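CytC3 (Streptomyces, PDB 3GJA) halogenates its substrate as a nonheme iron enzyme, probably using iron(II), 2-oxoglutarate, oxygen and a halide as others of its kind do. Local coordinates at residues Lys30-Glu35 / Ala78-Arg83; Leu99-Glu104 / Gln266-Thr271; Thr122-His125 / Pro130-Ile133. One frame throughout, in Å; residues are numbered along the deposited sequence.

Contact 1: Lys30-Glu35 / Ala78-Arg83; sequences KIFEPE and AEHIMR
F32 sets its ring between H80 and R83, its CE2 edge toward the imidazole and CE1 over the guanidinium. Atom CE1 of F32 stands 3.5 Å from CZ of R83, over the centre of the guanidinium face. The two planes are 59° apart, so the ring is tipped against that group. R83 presents this face because its chain bends at chi2 (-77°), bringing NH2 into a salt bridge with OE2 of E79, four residues earlier in the last turns of helix 75-82, at 2.8 Å and within the guanidinium plane. R40 shares that carboxylate oxygen, and NH1 of R83 pairs with E85, which should help fix the guanidinium's rotation. H80 ND1 lies 3.6 Å from F32 CE2, near the phenyl plane; the rings meet rim to rim. A chi1 of -163° swings the imidazole away from the backbone N of H80, so that CE1 meets I31 CG2 at 4.1 Å, while NE2 bonds to T151. The contact thus joins the turn from strand 25-30 into helix 34-49 to the end of helix 75-82. M37 and R40 of helix 34-49 touch F32, I86 of helix 84-94 touches I31 and H80, and T151 ties the imidazole to strand 147-152.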
loop_
_atom_site.group_PDB
_atom_site.type_symbol
_atom_site.label_atom_id
_atom_site.label_comp_id
_atom_site.label_asym_id
_atom_site.label_seq_id
_atom_site.Cartn_x
_atom_site.Cartn_y
_atom_site.Cartn_z
ATOM N N LYS A 30 -2.656 5.938 13.992
ATOM C CA LYS A 30 -2.017 4.846 14.697
ATOM C C LYS A 30 -2.547 3.474 14.335
ATOM O O LYS A 30 -3.742 3.208 14.429
ATOM C CB LYS A 30 -2.129 5.056 16.206
ATOM C CG LYS A 30 -1.383 4.008 17.023
ATOM C CD LYS A 30 -1.152 4.463 18.455
ATOM C CE LYS A 30 -2.452 4.701 19.196
ATOM N NZ LYS A 30 -2.197 5.227 20.572
ATOM N N ILE A 31 -1.639 2.605 13.916
ATOM C CA ILE A 31 -1.994 1.242 13.561
ATOM C C ILE A 31 -1.580 0.359 14.734
ATOM O O ILE A 31 -2.322 -0.520 15.156
ATOM C CB ILE A 31 -1.248 0.787 12.291
ATOM C CG1 ILE A 31 -1.531 1.769 11.142
ATOM C CG2 ILE A 31 -1.641 -0.642 11.940
ATOM C CD1 ILE A 31 -3.000 1.966 10.816
ATOM N N PHE A 32 -0.387 0.621 15.260
ATOM C CA PHE A 32 0.169 -0.119 16.391
ATOM C C PHE A 32 0.947 0.840 17.282
ATOM O O PHE A 32 1.369 1.905 16.830
ATOM C CB PHE A 32 1.158 -1.181 15.912
ATOM C CG PHE A 32 0.526 -2.368 15.265
ATOM C CD1 PHE A 32 -0.328 -3.198 15.986
ATOM C CD2 PHE A 32 0.821 -2.690 13.946
ATOM C CE1 PHE A 32 -0.877 -4.334 15.401
ATOM C CE2 PHE A 32 0.277 -3.825 13.352
ATOM C CZ PHE A 32 -0.575 -4.648 14.083
ATOM N N GLU A 33 1.142 0.459 18.541
ATOM C CA GLU A 33 1.943 1.264 19.456
ATOM C C GLU A 33 3.385 1.057 18.990
ATOM O O GLU A 33 3.733 -0.009 18.473
ATOM C CB GLU A 33 1.798 0.764 20.894
ATOM C CG GLU A 33 0.437 1.035 21.530
ATOM C CD GLU A 33 0.134 2.517 21.640
ATOM O OE1 GLU A 33 1.039 3.278 22.043
ATOM O OE2 GLU A 33 -1.007 2.924 21.332
ATOM N N PRO A 34 4.245 2.066 19.172
ATOM C CA PRO A 34 5.650 1.983 18.759
ATOM C C PRO A 34 6.408 0.695 19.104
ATOM O O PRO A 34 7.039 0.099 18.228
ATOM C CB PRO A 34 6.272 3.210 19.419
ATOM C CG PRO A 34 5.154 4.204 19.377
ATOM C CD PRO A 34 3.958 3.371 19.799
ATOM N N GLU A 35 6.352 0.262 20.363
ATOM C CA GLU A 35 7.075 -0.942 20.776
ATOM C C GLU A 35 6.509 -2.193 20.129
ATOM O O GLU A 35 7.239 -3.147 19.861
ATOM C CB GLU A 35 7.032 -1.110 22.295
ATOM C CG GLU A 35 6.852 0.177 23.060
ATOM C CD GLU A 35 5.449 0.731 22.917
ATOM O OE1 GLU A 35 4.489 0.045 23.336
ATOM O OE2 GLU A 35 5.304 1.849 22.382
ATOM N N ALA A 78 0.300 -10.766 6.690
ATOM C CA ALA A 78 -1.057 -11.150 6.302
ATOM C C ALA A 78 -2.011 -10.447 7.264
ATOM O O ALA A 78 -3.045 -9.911 6.862
ATOM C CB ALA A 78 -1.236 -12.666 6.397
ATOM N N GLU A 79 -1.645 -10.441 8.539
ATOM C CA GLU A 79 -2.461 -9.799 9.556
ATOM C C GLU A 79 -2.446 -8.280 9.403
ATOM O O GLU A 79 -3.472 -7.620 9.575
ATOM C CB GLU A 79 -1.953 -10.165 10.949
ATOM C CG GLU A 79 -2.753 -9.514 12.057
ATOM C CD GLU A 79 -2.110 -9.673 13.411
ATOM O OE1 GLU A 79 -1.109 -10.410 13.511
ATOM O OE2 GLU A 79 -2.608 -9.061 14.377
ATOM N N HIS A 80 -1.278 -7.725 9.083
ATOM C CA HIS A 80 -1.153 -6.279 8.926
ATOM C C HIS A 80 -2.163 -5.712 7.934
ATOM O O HIS A 80 -2.858 -4.751 8.243
ATOM C CB HIS A 80 0.266 -5.900 8.478
ATOM C CG HIS A 80 0.596 -4.453 8.689
ATOM N ND1 HIS A 80 1.088 -3.970 9.883
ATOM C CD2 HIS A 80 0.452 -3.376 7.880
ATOM C CE1 HIS A 80 1.228 -2.660 9.802
ATOM N NE2 HIS A 80 0.848 -2.273 8.596
ATOM N N ILE A 81 -2.264 -6.306 6.747
ATOM C CA ILE A 81 -3.197 -5.781 5.749
ATOM C C ILE A 81 -4.669 -5.989 6.118
ATOM O O ILE A 81 -5.549 -5.326 5.567
ATOM C CB ILE A 81 -2.902 -6.362 4.323
ATOM C CG1 ILE A 81 -3.049 -7.886 4.306
ATOM C CG2 ILE A 81 -1.488 -5.986 3.894
ATOM C CD1 ILE A 81 -4.413 -8.363 3.852
ATOM N N MET A 82 -4.922 -6.885 7.073
ATOM C CA MET A 82 -6.280 -7.182 7.542
ATOM C C MET A 82 -6.691 -6.319 8.740
ATOM O O MET A 82 -7.861 -6.277 9.115
ATOM C CB MET A 82 -6.384 -8.662 7.952
ATOM C CG MET A 82 -6.371 -9.665 6.799
ATOM S SD MET A 82 -7.758 -9.400 5.657
ATOM C CE MET A 82 -9.111 -10.239 6.524
ATOM N N ARG A 83 -5.723 -5.642 9.345
ATOM C CA ARG A 83 -5.973 -4.816 10.522
ATOM C C ARG A 83 -7.157 -3.851 10.478
ATOM O O ARG A 83 -7.289 -3.042 9.559
ATOM C CB ARG A 83 -4.702 -4.043 10.879
ATOM C CG ARG A 83 -3.796 -4.805 11.809
ATOM C CD ARG A 83 -4.364 -4.745 13.209
ATOM N NE ARG A 83 -3.925 -5.866 14.021
ATOM C CZ ARG A 83 -4.016 -5.904 15.345
ATOM N NH1 ARG A 83 -4.532 -4.875 16.009
ATOM N NH2 ARG A 83 -3.582 -6.970 16.004
#

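Contact 2: Leu99-Glu104 / Gln266-Thr271; sequences LCWRSE and QVYPGT. With ACT (acetate ion), chain C.
W101 and V267 supply the apolar part of this contact, which combines aliphatic, aromatic and polar interactions. CB of W101 touches V267 CG2 at 3.7 Å, and V267 CG1 lies 3.9 Å from CE3 on the indole. The aromatic part is a T-shaped pair: the six-membered ring of W101 turns its edge to the face of Y268, with planes at 77° and CZ3 of W101 4.2 Å from CZ of Y268. The same CZ3 also lies over one face of the R102 guanidinium, toward its rim, so aromatic and polar parts interlock. Among the polar bonds, R102 NH2 donates to Y268 OH at 2.8 Å, slightly tilted from the guanidinium plane, and NH2 is shared with Q131. A water closes a small ring: it accepts from Y268 OH at 2.6 Å and from R102 NE at 3.0 Å, and donates to the carbonyl of W101. A bend at chi3 (-70°) turns the guanidinium so that NH1 meets atom O of an acetate, probably from the crystallisation liquor, at 2.8 Å and in plane. Y277 and Y286 meet the Y268 ring edge-to-face. Strand 98-108 runs between strands 253-262 and 289-290 in the main antiparallel sheet, whereas strand 266-267 pairs with 132-133, whose I132 packs against both W101 and V267.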
loop_
_atom_site.group_PDB
_atom_site.type_symbol
_atom_site.label_atom_id
_atom_site.label_comp_id
_atom_site.label_asym_id
_atom_site.label_seq_id
_atom_site.Cartn_x
_atom_site.Cartn_y
_atom_site.Cartn_z
ATOM N N LEU A 99 -10.569 -4.647 -1.203
ATOM C CA LEU A 99 -9.586 -5.556 -1.777
ATOM C C LEU A 99 -8.169 -4.988 -1.568
ATOM O O LEU A 99 -7.920 -3.812 -1.848
ATOM C CB LEU A 99 -9.841 -5.684 -3.276
ATOM C CG LEU A 99 -10.203 -7.006 -3.948
ATOM C CD1 LEU A 99 -11.201 -7.799 -3.123
ATOM C CD2 LEU A 99 -10.755 -6.688 -5.344
ATOM N N CYS A 100 -7.258 -5.806 -1.043
ATOM C CA CYS A 100 -5.865 -5.397 -0.890
ATOM C C CYS A 100 -5.198 -6.119 -2.046
ATOM O O CYS A 100 -5.027 -7.337 -2.007
ATOM C CB CYS A 100 -5.255 -5.883 0.426
ATOM S SG CYS A 100 -3.460 -5.525 0.540
ATOM N N TRP A 101 -4.827 -5.379 -3.086
ATOM C CA TRP A 101 -4.234 -6.015 -4.252
ATOM C C TRP A 101 -2.710 -6.000 -4.288
ATOM O O TRP A 101 -2.100 -6.597 -5.175
ATOM C CB TRP A 101 -4.780 -5.367 -5.518
ATOM C CG TRP A 101 -4.283 -3.985 -5.706
ATOM C CD1 TRP A 101 -4.721 -2.859 -5.073
ATOM C CD2 TRP A 101 -3.211 -3.580 -6.558
ATOM N NE1 TRP A 101 -3.987 -1.775 -5.482
ATOM C CE2 TRP A 101 -3.050 -2.191 -6.392
ATOM C CE3 TRP A 101 -2.367 -4.258 -7.447
ATOM C CZ2 TRP A 101 -2.077 -1.463 -7.084
ATOM C CZ3 TRP A 101 -1.399 -3.533 -8.137
ATOM C CH2 TRP A 101 -1.264 -2.150 -7.949
ATOM N N ARG A 102 -2.094 -5.313 -3.336
ATOM C CA ARG A 102 -0.640 -5.260 -3.287
ATOM C C ARG A 102 -0.059 -4.643 -2.016
ATOM O O ARG A 102 -0.711 -3.851 -1.328
ATOM C CB ARG A 102 -0.100 -4.493 -4.490
ATOM C CG ARG A 102 1.398 -4.206 -4.402
ATOM C CD ARG A 102 1.902 -3.441 -5.605
ATOM N NE ARG A 102 1.901 -4.254 -6.814
ATOM C CZ ARG A 102 2.318 -3.812 -7.994
ATOM N NH1 ARG A 102 2.761 -2.569 -8.107
ATOM N NH2 ARG A 102 2.301 -4.607 -9.056
ATOM N N SER A 103 1.173 -5.045 -1.720
ATOM C CA SER A 103 1.934 -4.534 -0.596
ATOM C C SER A 103 3.396 -4.571 -1.047
ATOM O O SER A 103 3.779 -5.385 -1.899
ATOM C CB SER A 103 1.727 -5.387 0.658
ATOM O OG SER A 103 2.535 -6.540 0.644
ATOM N N GLU A 104 4.204 -3.670 -0.494
ATOM C CA GLU A 104 5.614 -3.590 -0.851
ATOM C C GLU A 104 6.351 -2.787 0.205
ATOM O O GLU A 104 5.730 -2.088 1.005
ATOM C CB GLU A 104 5.769 -2.900 -2.198
ATOM C CG GLU A 104 5.209 -1.490 -2.203
ATOM C CD GLU A 104 5.010 -0.952 -3.607
ATOM O OE1 GLU A 104 6.017 -0.606 -4.269
ATOM O OE2 GLU A 104 3.842 -0.893 -4.049
ATOM N N GLN A 266 -10.897 -3.676 -11.254
ATOM C CA GLN A 266 -10.197 -4.810 -11.831
ATOM C C GLN A 266 -8.694 -4.706 -11.581
ATOM O O GLN A 266 -8.062 -3.683 -11.862
ATOM C CB GLN A 266 -10.465 -4.897 -13.328
ATOM C CG GLN A 266 -11.924 -5.082 -13.673
ATOM C CD GLN A 266 -12.114 -5.481 -15.116
ATOM O OE1 GLN A 266 -11.787 -6.602 -15.509
ATOM N NE2 GLN A 266 -12.630 -4.562 -15.921
ATOM N N VAL A 267 -8.132 -5.783 -11.051
ATOM C CA VAL A 267 -6.719 -5.844 -10.742
ATOM C C VAL A 267 -6.025 -6.663 -11.808
ATOM O O VAL A 267 -6.466 -7.758 -12.148
ATOM C CB VAL A 267 -6.503 -6.480 -9.360
ATOM C CG1 VAL A 267 -5.013 -6.657 -9.072
ATOM C CG2 VAL A 267 -7.156 -5.602 -8.306
ATOM N N TYR A 268 -4.930 -6.133 -12.335
ATOM C CA TYR A 268 -4.209 -6.829 -13.385
ATOM C C TYR A 268 -5.204 -7.230 -14.491
ATOM O O TYR A 268 -5.297 -8.395 -14.867
ATOM C CB TYR A 268 -3.506 -8.062 -12.804
ATOM C CG TYR A 268 -2.413 -7.729 -11.802
ATOM C CD1 TYR A 268 -1.351 -6.893 -12.151
ATOM C CD2 TYR A 268 -2.433 -8.263 -10.508
ATOM C CE1 TYR A 268 -0.330 -6.594 -11.241
ATOM C CE2 TYR A 268 -1.416 -7.972 -9.585
ATOM C CZ TYR A 268 -0.367 -7.140 -9.961
ATOM O OH TYR A 268 0.660 -6.873 -9.082
ATOM N N PRO A 269 -5.957 -6.248 -15.023
ATOM C CA PRO A 269 -6.943 -6.491 -16.082
ATOM C C PRO A 269 -6.324 -7.232 -17.257
ATOM O O PRO A 269 -5.119 -7.138 -17.498
ATOM C CB PRO A 269 -7.412 -5.085 -16.450
ATOM C CG PRO A 269 -6.206 -4.244 -16.173
ATOM C CD PRO A 269 -5.744 -4.801 -14.841
ATOM N N GLY A 270 -7.154 -7.948 -18.005
ATOM C CA GLY A 270 -6.631 -8.733 -19.103
ATOM C C GLY A 270 -5.970 -9.872 -18.359
ATOM O O GLY A 270 -6.632 -10.556 -17.576
ATOM N N THR A 271 -4.678 -10.080 -18.576
ATOM C CA THR A 271 -3.964 -11.131 -17.856
ATOM C C THR A 271 -4.685 -12.478 -17.937
ATOM O O THR A 271 -4.337 -13.424 -17.227
ATOM C CB THR A 271 -3.807 -10.737 -16.366
ATOM O OG1 THR A 271 -3.157 -9.465 -16.273
ATOM C CG2 THR A 271 -2.988 -11.759 -15.625
HETATM C C ACT C . 4.963 -1.819 -11.142
HETATM O O ACT C . 4.179 -1.372 -10.141
HETATM O OXT ACT C . 5.541 -1.030 -11.860
HETATM C CH3 ACT C . 5.122 -3.300 -11.372
HETATM O O HOH W 1 0.337 -6.799 -6.468
#

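Contact 3: Thr122-His125 / Pro130-Ile133; sequences TFAH and PQII. With ACT (acetate ion), chain C.
F123 and P130 form a single beta bridge, their CA atoms 4.3 Å apart, beside which Q131 N donates to T122 O at 3.3 Å. The Q131 side chain reaches the same carbonyl: NE2 donates to T122 O at 2.9 Å, from the face of the carbonyl plane opposite to the backbone N. CG of Q131 is anti to the carbonyl carbon (chi1 -53°), and the chain runs extended from there (chi2 175°), carrying the amide past the methyl of A124, whose CB lies 3.9 Å from Q131 CG. T122 O lies almost in the Q131 amide plane, though NE2 stands well above the carbonyl's own plane. NE2 also donates to atom O of a bound acetate at 2.9 Å, while OE1 receives R102 NH2. H125 N holds the other acetate oxygen, OXT, at 2.9 Å, and K62 adds a further bond to the ion. A water donates to T122 OG1 and accepts from I132 N at 2.8 Å, and T122 OG1 also bonds to the carbonyl of I144. More exposed, the F123 ring leans on P130, with CE1 3.7 Å from P130 CB. A leucine in place of Q131 would probably leave R102 NH2 and the acetate each short of one partner and T122 O with just the backbone N-H from segment 130-133. Since the acetate is probably a guest from the crystallisation liquor, gathered backbone N-H, amide and cationic groups imply only a spot suited to a small carboxylate, in which the glutamine amide is oriented by using both its ends.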
loop_
_atom_site.group_PDB
_atom_site.type_symbol
_atom_site.label_atom_id
_atom_site.label_comp_id
_atom_site.label_asym_id
_atom_site.label_seq_id
_atom_site.Cartn_x
_atom_site.Cartn_y
_atom_site.Cartn_z
ATOM N N THR A 122 -0.212 4.033 -11.481
ATOM C CA THR A 122 -0.308 2.609 -11.180
ATOM C C THR A 122 -0.002 1.703 -12.371
ATOM O O THR A 122 -0.366 0.522 -12.374
ATOM C CB THR A 122 -1.693 2.246 -10.627
ATOM O OG1 THR A 122 -2.711 2.795 -11.470
ATOM C CG2 THR A 122 -1.853 2.781 -9.211
ATOM N N PHE A 123 0.664 2.257 -13.379
ATOM C CA PHE A 123 1.031 1.479 -14.553
ATOM C C PHE A 123 2.241 0.627 -14.199
ATOM O O PHE A 123 3.034 0.992 -13.328
ATOM C CB PHE A 123 1.403 2.398 -15.719
ATOM C CG PHE A 123 0.269 3.250 -16.210
ATOM C CD1 PHE A 123 -0.812 2.680 -16.875
ATOM C CD2 PHE A 123 0.278 4.629 -16.005
ATOM C CE1 PHE A 123 -1.872 3.470 -17.328
ATOM C CE2 PHE A 123 -0.773 5.425 -16.450
ATOM C CZ PHE A 123 -1.852 4.844 -17.112
ATOM N N ALA A 124 2.376 -0.508 -14.875
ATOM C CA ALA A 124 3.504 -1.403 -14.664
ATOM C C ALA A 124 4.690 -0.795 -15.413
ATOM O O ALA A 124 4.579 -0.443 -16.591
ATOM C CB ALA A 124 3.186 -2.785 -15.221
ATOM N N HIS A 125 5.825 -0.674 -14.738
ATOM C CA HIS A 125 6.996 -0.085 -15.370
ATOM C C HIS A 125 7.474 -0.824 -16.622
ATOM O O HIS A 125 7.691 -0.213 -17.667
ATOM C CB HIS A 125 8.145 0.017 -14.363
ATOM C CG HIS A 125 9.282 0.873 -14.831
ATOM N ND1 HIS A 125 10.339 1.219 -14.018
ATOM C CD2 HIS A 125 9.521 1.463 -16.027
ATOM C CE1 HIS A 125 11.178 1.986 -14.691
ATOM N NE2 HIS A 125 10.706 2.149 -15.913
ATOM N N PRO A 130 -1.829 -0.789 -17.430
ATOM C CA PRO A 130 -2.469 -0.318 -16.203
ATOM C C PRO A 130 -2.730 -1.538 -15.326
ATOM O O PRO A 130 -3.334 -2.512 -15.775
ATOM C CB PRO A 130 -3.750 0.325 -16.716
ATOM C CG PRO A 130 -4.109 -0.569 -17.852
ATOM C CD PRO A 130 -2.778 -0.766 -18.558
ATOM N N GLN A 131 -2.260 -1.494 -14.085
ATOM C CA GLN A 131 -2.445 -2.617 -13.174
ATOM C C GLN A 131 -3.770 -2.480 -12.442
ATOM O O GLN A 131 -4.265 -3.433 -11.842
ATOM C CB GLN A 131 -1.288 -2.673 -12.171
ATOM C CG GLN A 131 0.090 -2.664 -12.824
ATOM C CD GLN A 131 1.234 -2.609 -11.820
ATOM O OE1 GLN A 131 1.809 -3.631 -11.461
ATOM N NE2 GLN A 131 1.560 -1.408 -11.361
ATOM N N ILE A 132 -4.351 -1.288 -12.524
ATOM C CA ILE A 132 -5.607 -0.983 -11.854
ATOM C C ILE A 132 -6.579 -0.285 -12.804
ATOM O O ILE A 132 -6.218 0.689 -13.466
ATOM C CB ILE A 132 -5.348 -0.057 -10.634
ATOM C CG1 ILE A 132 -4.598 -0.828 -9.541
ATOM C CG2 ILE A 132 -6.656 0.529 -10.122
ATOM C CD1 ILE A 132 -5.385 -1.986 -8.932
ATOM N N ILE A 133 -7.812 -0.786 -12.866
ATOM C CA ILE A 133 -8.838 -0.193 -13.727
ATOM C C ILE A 133 -10.191 -0.094 -13.025
ATOM O O ILE A 133 -10.783 -1.110 -12.662
ATOM C CB ILE A 133 -9.047 -1.010 -15.024
ATOM C CG1 ILE A 133 -7.794 -0.957 -15.902
ATOM C CG2 ILE A 133 -10.236 -0.452 -15.798
ATOM C CD1 ILE A 133 -7.511 0.408 -16.485
HETATM C C ACT C . 4.963 -1.819 -11.142
HETATM O O ACT C . 4.179 -1.372 -10.141
HETATM O OXT ACT C . 5.541 -1.030 -11.860
HETATM C CH3 ACT C . 5.122 -3.300 -11.372
HETATM O O HOH W 2 -3.542 1.184 -13.673
#

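Overall arrangement
The three contacts show how chemistry follows place in a cupin-type fold. Contact 1 is largely buried, joins the end of edge strand 25-30 and the start of helix 34-49 to helix 75-82, and relies on ring and guanidinium surfaces meeting. Contacts 2 and 3, centres about 9 Å apart, share the small sheet of strands 132-133 and 266-267 and the acetate; contact 3 is nested within the loop that contact 2 closes. Contact 2, all buried, mixes aromatic packing with polar bonds, whereas contact 3, with one exposed flank, rests on backbone and amide hydrogen bonds. Probable hydrogen bonds R102-Q131 and Y268 N-Q131 O join them. Contact 1 meets contact 2 by packing, I81 against C100.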